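Local coordinates for protein pullulanase (Klebsiella oxytoca, PDB 2YOC) that hydrolyses alpha-1,6-glucosidic linkages in pullulan and related branched glucans and is a substrate of the type 2 secretion system, at residues E363-Y368 / E377-V382; V309-D314 / F344-M349. All coordinates share one frame; numbering follows the deposited sequence.

Interaction 1 of 2, residues E363-Y368 / E377-V382. With SO4 (sulfate ion), chain O.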
loop_
_atom_site.group_PDB
_atom_site.type_symbol
_atom_site.label_atom_id
_atom_site.label_comp_id
_atom_site.label_asym_id
_atom_site.label_seq_id
_atom_site.Cartn_x
_atom_site.Cartn_y
_atom_site.Cartn_z
ATOM N N GLU B 363 -3.246 -61.840 10.219
ATOM C CA GLU B 363 -4.517 -61.573 10.865
ATOM C C GLU B 363 -4.456 -60.139 11.327
ATOM O O GLU B 363 -3.498 -59.738 11.992
ATOM C CB GLU B 363 -4.758 -62.502 12.036
ATOM C CG GLU B 363 -5.158 -63.894 11.606
ATOM C CD GLU B 363 -5.538 -64.758 12.781
ATOM O OE1 GLU B 363 -6.084 -64.206 13.765
ATOM O OE2 GLU B 363 -5.264 -65.980 12.736
ATOM N N VAL B 364 -5.459 -59.350 10.903
ATOM C CA VAL B 364 -5.575 -57.907 11.137
ATOM C C VAL B 364 -6.867 -57.629 11.906
ATOM O O VAL B 364 -7.853 -58.333 11.712
ATOM C CB VAL B 364 -5.563 -57.152 9.762
ATOM C CG1 VAL B 364 -5.387 -55.639 9.929
ATOM C CG2 VAL B 364 -4.480 -57.693 8.841
ATOM N N THR B 365 -6.864 -56.582 12.746
ATOM C CA THR B 365 -8.055 -56.128 13.468
ATOM C C THR B 365 -8.944 -55.330 12.493
ATOM O O THR B 365 -8.479 -54.941 11.419
ATOM C CB THR B 365 -7.678 -55.323 14.728
ATOM O OG1 THR B 365 -6.612 -54.407 14.440
ATOM C CG2 THR B 365 -7.317 -56.211 15.891
ATOM N N ASP B 366 -10.212 -55.103 12.845
ATOM C CA ASP B 366 -11.138 -54.381 11.977
ATOM C C ASP B 366 -10.857 -52.879 12.017
ATOM O O ASP B 366 -10.803 -52.320 13.118
ATOM C CB ASP B 366 -12.581 -54.614 12.466
ATOM C CG ASP B 366 -13.681 -54.560 11.421
ATOM O OD1 ASP B 366 -13.626 -53.676 10.530
ATOM O OD2 ASP B 366 -14.613 -55.372 11.513
ATOM N N PRO B 367 -10.769 -52.178 10.865
ATOM C CA PRO B 367 -10.658 -50.707 10.928
ATOM C C PRO B 367 -11.956 -50.081 11.482
ATOM O O PRO B 367 -11.954 -48.983 12.044
ATOM C CB PRO B 367 -10.461 -50.287 9.467
ATOM C CG PRO B 367 -10.459 -51.507 8.662
ATOM C CD PRO B 367 -10.886 -52.668 9.479
ATOM N N TYR B 368 -13.072 -50.803 11.297
ATOM C CA TYR B 368 -14.409 -50.455 11.743
ATOM C C TYR B 368 -14.740 -51.064 13.113
ATOM O O TYR B 368 -15.915 -51.081 13.495
ATOM C CB TYR B 368 -15.426 -50.893 10.682
ATOM C CG TYR B 368 -15.646 -49.869 9.598
ATOM C CD1 TYR B 368 -14.709 -49.684 8.586
ATOM C CD2 TYR B 368 -16.795 -49.084 9.579
ATOM C CE1 TYR B 368 -14.917 -48.749 7.567
ATOM C CE2 TYR B 368 -17.008 -48.135 8.581
ATOM C CZ TYR B 368 -16.061 -47.960 7.578
ATOM O OH TYR B 368 -16.284 -47.026 6.584
ATOM N N GLU B 377 -5.276 -55.803 20.432
ATOM C CA GLU B 377 -4.786 -57.004 19.741
ATOM C C GLU B 377 -5.870 -57.703 18.938
ATOM O O GLU B 377 -5.567 -58.280 17.886
ATOM C CB GLU B 377 -4.150 -58.000 20.712
ATOM C CG GLU B 377 -2.913 -57.479 21.418
ATOM C CD GLU B 377 -2.355 -58.420 22.468
ATOM O OE1 GLU B 377 -3.069 -59.378 22.850
ATOM O OE2 GLU B 377 -1.209 -58.192 22.920
ATOM N N TYR B 378 -7.118 -57.696 19.456
ATOM C CA TYR B 378 -8.277 -58.328 18.816
ATOM C C TYR B 378 -9.461 -57.376 18.823
ATOM O O TYR B 378 -9.703 -56.679 19.821
ATOM C CB TYR B 378 -8.702 -59.620 19.543
ATOM C CG TYR B 378 -7.634 -60.681 19.682
ATOM C CD1 TYR B 378 -6.690 -60.618 20.706
ATOM C CD2 TYR B 378 -7.628 -61.805 18.860
ATOM C CE1 TYR B 378 -5.718 -61.605 20.857
ATOM C CE2 TYR B 378 -6.697 -62.828 19.037
ATOM C CZ TYR B 378 -5.733 -62.720 20.029
ATOM O OH TYR B 378 -4.783 -63.711 20.180
ATOM N N SER B 379 -10.237 -57.388 17.726
ATOM C CA SER B 379 -11.477 -56.611 17.655
ATOM C C SER B 379 -12.549 -57.437 18.430
ATOM O O SER B 379 -12.420 -58.660 18.553
ATOM C CB SER B 379 -11.913 -56.424 16.207
ATOM O OG SER B 379 -10.920 -55.849 15.382
ATOM N N GLN B 380 -13.568 -56.771 18.968
ATOM C CA GLN B 380 -14.659 -57.434 19.665
ATOM C C GLN B 380 -15.995 -57.123 18.985
ATOM O O GLN B 380 -16.226 -55.981 18.590
ATOM C CB GLN B 380 -14.713 -56.964 21.118
ATOM C CG GLN B 380 -15.403 -57.970 22.033
ATOM C CD GLN B 380 -15.621 -57.448 23.428
ATOM O OE1 GLN B 380 -15.358 -56.276 23.744
ATOM N NE2 GLN B 380 -16.160 -58.298 24.279
ATOM N N VAL B 381 -16.880 -58.123 18.863
ATOM C CA VAL B 381 -18.234 -57.931 18.327
ATOM C C VAL B 381 -18.999 -57.202 19.434
ATOM O O VAL B 381 -19.027 -57.674 20.569
ATOM C CB VAL B 381 -18.945 -59.261 17.935
ATOM C CG1 VAL B 381 -20.418 -59.018 17.623
ATOM C CG2 VAL B 381 -18.252 -59.943 16.762
ATOM N N VAL B 382 -19.594 -56.047 19.104
ATOM C CA VAL B 382 -20.333 -55.231 20.060
ATOM C C VAL B 382 -21.603 -54.596 19.497
ATOM O O VAL B 382 -21.746 -54.425 18.285
ATOM C CB VAL B 382 -19.398 -54.191 20.724
ATOM C CG1 VAL B 382 -19.296 -52.905 19.907
ATOM C CG2 VAL B 382 -19.832 -53.891 22.148
HETATM S S SO4 O . -17.327 -57.909 28.212
HETATM O O1 SO4 O . -16.049 -57.936 27.460
HETATM O O2 SO4 O . -18.414 -57.495 27.305
HETATM O O3 SO4 O . -17.244 -56.911 29.315
HETATM O O4 SO4 O . -17.627 -59.245 28.772
#

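Interaction 2 of 2, residues V309-D314 / F344-M349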
loop_
_atom_site.group_PDB
_atom_site.type_symbol
_atom_site.label_atom_id
_atom_site.label_comp_id
_atom_site.label_asym_id
_atom_site.label_seq_id
_atom_site.Cartn_x
_atom_site.Cartn_y
_atom_site.Cartn_z
ATOM N N VAL B 309 -11.869 -64.882 11.792
ATOM C CA VAL B 309 -11.321 -65.825 12.775
ATOM C C VAL B 309 -11.989 -65.404 14.054
ATOM O O VAL B 309 -11.896 -64.228 14.408
ATOM C CB VAL B 309 -9.768 -65.770 12.892
ATOM C CG1 VAL B 309 -9.246 -66.863 13.813
ATOM C CG2 VAL B 309 -9.108 -65.863 11.525
ATOM N N VAL B 310 -12.701 -66.315 14.703
ATOM C CA VAL B 310 -13.426 -66.009 15.933
ATOM C C VAL B 310 -12.686 -66.646 17.111
ATOM O O VAL B 310 -12.351 -67.835 17.075
ATOM C CB VAL B 310 -14.925 -66.434 15.851
ATOM C CG1 VAL B 310 -15.692 -66.073 17.116
ATOM C CG2 VAL B 310 -15.607 -65.832 14.626
ATOM N N TYR B 311 -12.424 -65.824 18.141
ATOM C CA TYR B 311 -11.697 -66.205 19.340
ATOM C C TYR B 311 -12.510 -66.192 20.609
ATOM O O TYR B 311 -13.374 -65.328 20.807
ATOM C CB TYR B 311 -10.511 -65.266 19.548
ATOM C CG TYR B 311 -9.417 -65.415 18.525
ATOM C CD1 TYR B 311 -8.409 -66.352 18.691
ATOM C CD2 TYR B 311 -9.364 -64.592 17.409
ATOM C CE1 TYR B 311 -7.363 -66.452 17.782
ATOM C CE2 TYR B 311 -8.340 -64.704 16.476
ATOM C CZ TYR B 311 -7.342 -65.639 16.665
ATOM O OH TYR B 311 -6.325 -65.778 15.751
ATOM N N SER B 312 -12.116 -67.082 21.536
ATOM C CA SER B 312 -12.669 -67.180 22.883
ATOM C C SER B 312 -12.142 -65.990 23.669
ATOM O O SER B 312 -11.339 -65.213 23.134
ATOM C CB SER B 312 -12.193 -68.472 23.549
ATOM O OG SER B 312 -10.777 -68.571 23.646
ATOM N N ALA B 313 -12.530 -65.884 24.947
ATOM C CA ALA B 313 -12.013 -64.837 25.826
ATOM C C ALA B 313 -10.534 -65.111 26.130
ATOM O O ALA B 313 -9.765 -64.173 26.344
ATOM C CB ALA B 313 -12.804 -64.815 27.113
ATOM N N ASP B 314 -10.141 -66.401 26.102
ATOM C CA ASP B 314 -8.776 -66.888 26.344
ATOM C C ASP B 314 -7.918 -66.727 25.087
ATOM O O ASP B 314 -6.735 -67.071 25.095
ATOM C CB ASP B 314 -8.816 -68.372 26.772
ATOM C CG ASP B 314 -10.051 -68.771 27.571
ATOM O OD1 ASP B 314 -10.561 -67.919 28.358
ATOM O OD2 ASP B 314 -10.487 -69.945 27.439
ATOM N N PHE B 344 -14.368 -62.252 20.204
ATOM C CA PHE B 344 -13.192 -61.586 19.689
ATOM C C PHE B 344 -12.946 -62.078 18.283
ATOM O O PHE B 344 -13.328 -63.198 17.945
ATOM C CB PHE B 344 -11.989 -61.805 20.610
ATOM C CG PHE B 344 -12.113 -61.073 21.923
ATOM C CD1 PHE B 344 -11.921 -59.696 21.992
ATOM C CD2 PHE B 344 -12.389 -61.761 23.095
ATOM C CE1 PHE B 344 -12.031 -59.022 23.207
ATOM C CE2 PHE B 344 -12.465 -61.093 24.316
ATOM C CZ PHE B 344 -12.306 -59.725 24.361
ATOM N N TYR B 345 -12.360 -61.233 17.443
ATOM C CA TYR B 345 -12.118 -61.597 16.057
ATOM C C TYR B 345 -11.045 -60.758 15.428
ATOM O O TYR B 345 -10.727 -59.647 15.892
ATOM C CB TYR B 345 -13.428 -61.497 15.218
ATOM C CG TYR B 345 -13.871 -60.085 14.915
ATOM C CD1 TYR B 345 -14.493 -59.308 15.884
ATOM C CD2 TYR B 345 -13.695 -59.531 13.644
ATOM C CE1 TYR B 345 -14.908 -58.007 15.609
ATOM C CE2 TYR B 345 -14.084 -58.222 13.360
ATOM C CZ TYR B 345 -14.681 -57.459 14.350
ATOM O OH TYR B 345 -15.052 -56.157 14.093
ATOM N N ARG B 346 -10.544 -61.276 14.309
ATOM C CA ARG B 346 -9.599 -60.636 13.417
ATOM C C ARG B 346 -9.894 -61.211 12.039
ATOM O O ARG B 346 -10.477 -62.293 11.939
ATOM C CB ARG B 346 -8.161 -60.974 13.826
ATOM C CG ARG B 346 -7.715 -60.322 15.122
ATOM C CD ARG B 346 -6.228 -60.330 15.257
ATOM N NE ARG B 346 -5.699 -61.686 15.364
ATOM C CZ ARG B 346 -4.844 -62.076 16.296
ATOM N NH1 ARG B 346 -4.428 -61.222 17.222
ATOM N NH2 ARG B 346 -4.384 -63.318 16.301
ATOM N N TYR B 347 -9.507 -60.499 10.989
ATOM C CA TYR B 347 -9.664 -60.965 9.615
ATOM C C TYR B 347 -8.350 -61.542 9.202
ATOM O O TYR B 347 -7.332 -60.873 9.349
ATOM C CB TYR B 347 -10.024 -59.810 8.652
ATOM C CG TYR B 347 -11.359 -59.178 8.953
ATOM C CD1 TYR B 347 -12.528 -59.930 8.925
ATOM C CD2 TYR B 347 -11.451 -57.838 9.319
ATOM C CE1 TYR B 347 -13.757 -59.364 9.240
ATOM C CE2 TYR B 347 -12.680 -57.257 9.629
ATOM C CZ TYR B 347 -13.833 -58.022 9.568
ATOM O OH TYR B 347 -15.057 -57.480 9.853
ATOM N N ALA B 348 -8.355 -62.787 8.708
ATOM C CA ALA B 348 -7.145 -63.431 8.213
ATOM C C ALA B 348 -7.052 -63.107 6.720
ATOM O O ALA B 348 -7.878 -63.577 5.915
ATOM C CB ALA B 348 -7.212 -64.917 8.433
HETATM N N MSE B 349 -6.093 -62.218 6.372
HETATM C CA MSE B 349 -5.879 -61.736 5.019
HETATM C C MSE B 349 -4.912 -62.605 4.226
HETATM O O MSE B 349 -3.998 -63.223 4.781
HETATM C CB MSE B 349 -5.271 -60.340 5.066
HETATM C CG MSE B 349 -6.016 -59.350 5.941
HETATM SE SE MSE B 349 -7.773 -58.900 5.264
HETATM C CE MSE B 349 -7.257 -58.292 3.415
#

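Interaction 1 of 2, residues E363-Y368 / E377-V382
Where strand 358-364 of the CBM48-type beta domain runs out into a loop, Thr365 and Asp366 meet Ser379 of the short strand 379-380. The bond across the contact is Asp366 N to Ser379 OG, 2.7 Å and almost straight at 171°; the serine hydroxyl accepts this backbone N-H just past the end of strand 358-364. Ser379 turns OG anti to its carbonyl carbon (chi1 -55°), which brings the oxygen to the backbone of the loop. Alongside, the methyl of Thr365 lies against the neighbouring backbone, with CG2 3.4 Å from Glu377 O and 3.7 Å from Tyr378 CA, while Thr365 OG1 bonds to His551. Asp366 shapes the turn that follows: its OD1 receives Tyr368 N at 3.0 Å from above the carboxylate plane, making an Asx turn. One residue beyond Ser379, Gln380 NE2 bonds to Gly342 O and, at 3.2 Å, to O1 of a sulfate ion, probably from the crystallisation liquor, that Thr566 also binds. Asp366 OD2 is hydrogen-bonded to both Tyr345 and Tyr347, so both oxygens of this buried carboxylate are engaged, consistent with an ionised aspartate; these bonds link the loop to strand 344-353.

Interaction 2 of 2, residues V309-D314 / F344-M349
Residues 309-311 and 344-349 run antiparallel, their short axes 4.5 Å apart at closest and their directions 158° apart. Two hydrogen-bonded pairs flank the non-hydrogen-bonded pair Val310 and Tyr345. In the first, Val309 N reaches Arg346 O at 2.9 Å and Arg346 N returns to Val309 O; in the second, Tyr311 N meets Phe344 O at 2.8 Å, with a longer bond of 3.3 Å from Phe344 N to Tyr311 O. Val309, Tyr311, Phe344 and Arg346 share one face of the sheet. There Tyr311 CB touches Phe344 CB at 3.9 Å, and Val309 CG2 packs on Ala348 CB at 3.7 Å. The Phe344 ring extends beside the turn after the strand, its CD2 3.6 Å from Ser312 O. Arg346 bends at its third torsion (chi3 -65°) and carries its guanidinium to the end of Tyr311, the planes 73° apart and NH2 3.2 Å from OH. Glu363 binds both side chains, by a salt bridge to Arg346 and a hydrogen bond to Tyr311. Strand 317-326 pairs with the other edge of strand 305-311, strand 344-353 pairs in turn with strands 358-364 and 379-380, and Tyr378 meets the Tyr311 ring edge-to-face.

In the fold
From the N terminus, strand 305-311 comes first; interaction 2 closes when the chain, after strands 317-326 and 331-336, returns as strand 344-353. The chain then turns into strand 358-364, and interaction 1 closes a much shorter loop holding strand 371-372 before strand 379-380. The two loops follow in series, neither nested nor crossed, with centres about 8 Å apart. Strand 344-353 joins them: it pairs with strand 305-311 in interaction 2 and with both strands of interaction 1. Residues 363-368 also pack on helices 608-611 and 640-655, so interaction 1 links the CBM48-type sheet to the beta/alpha-barrel domain, between whose strands 586-591 and 661-664 both helices lie in the chain.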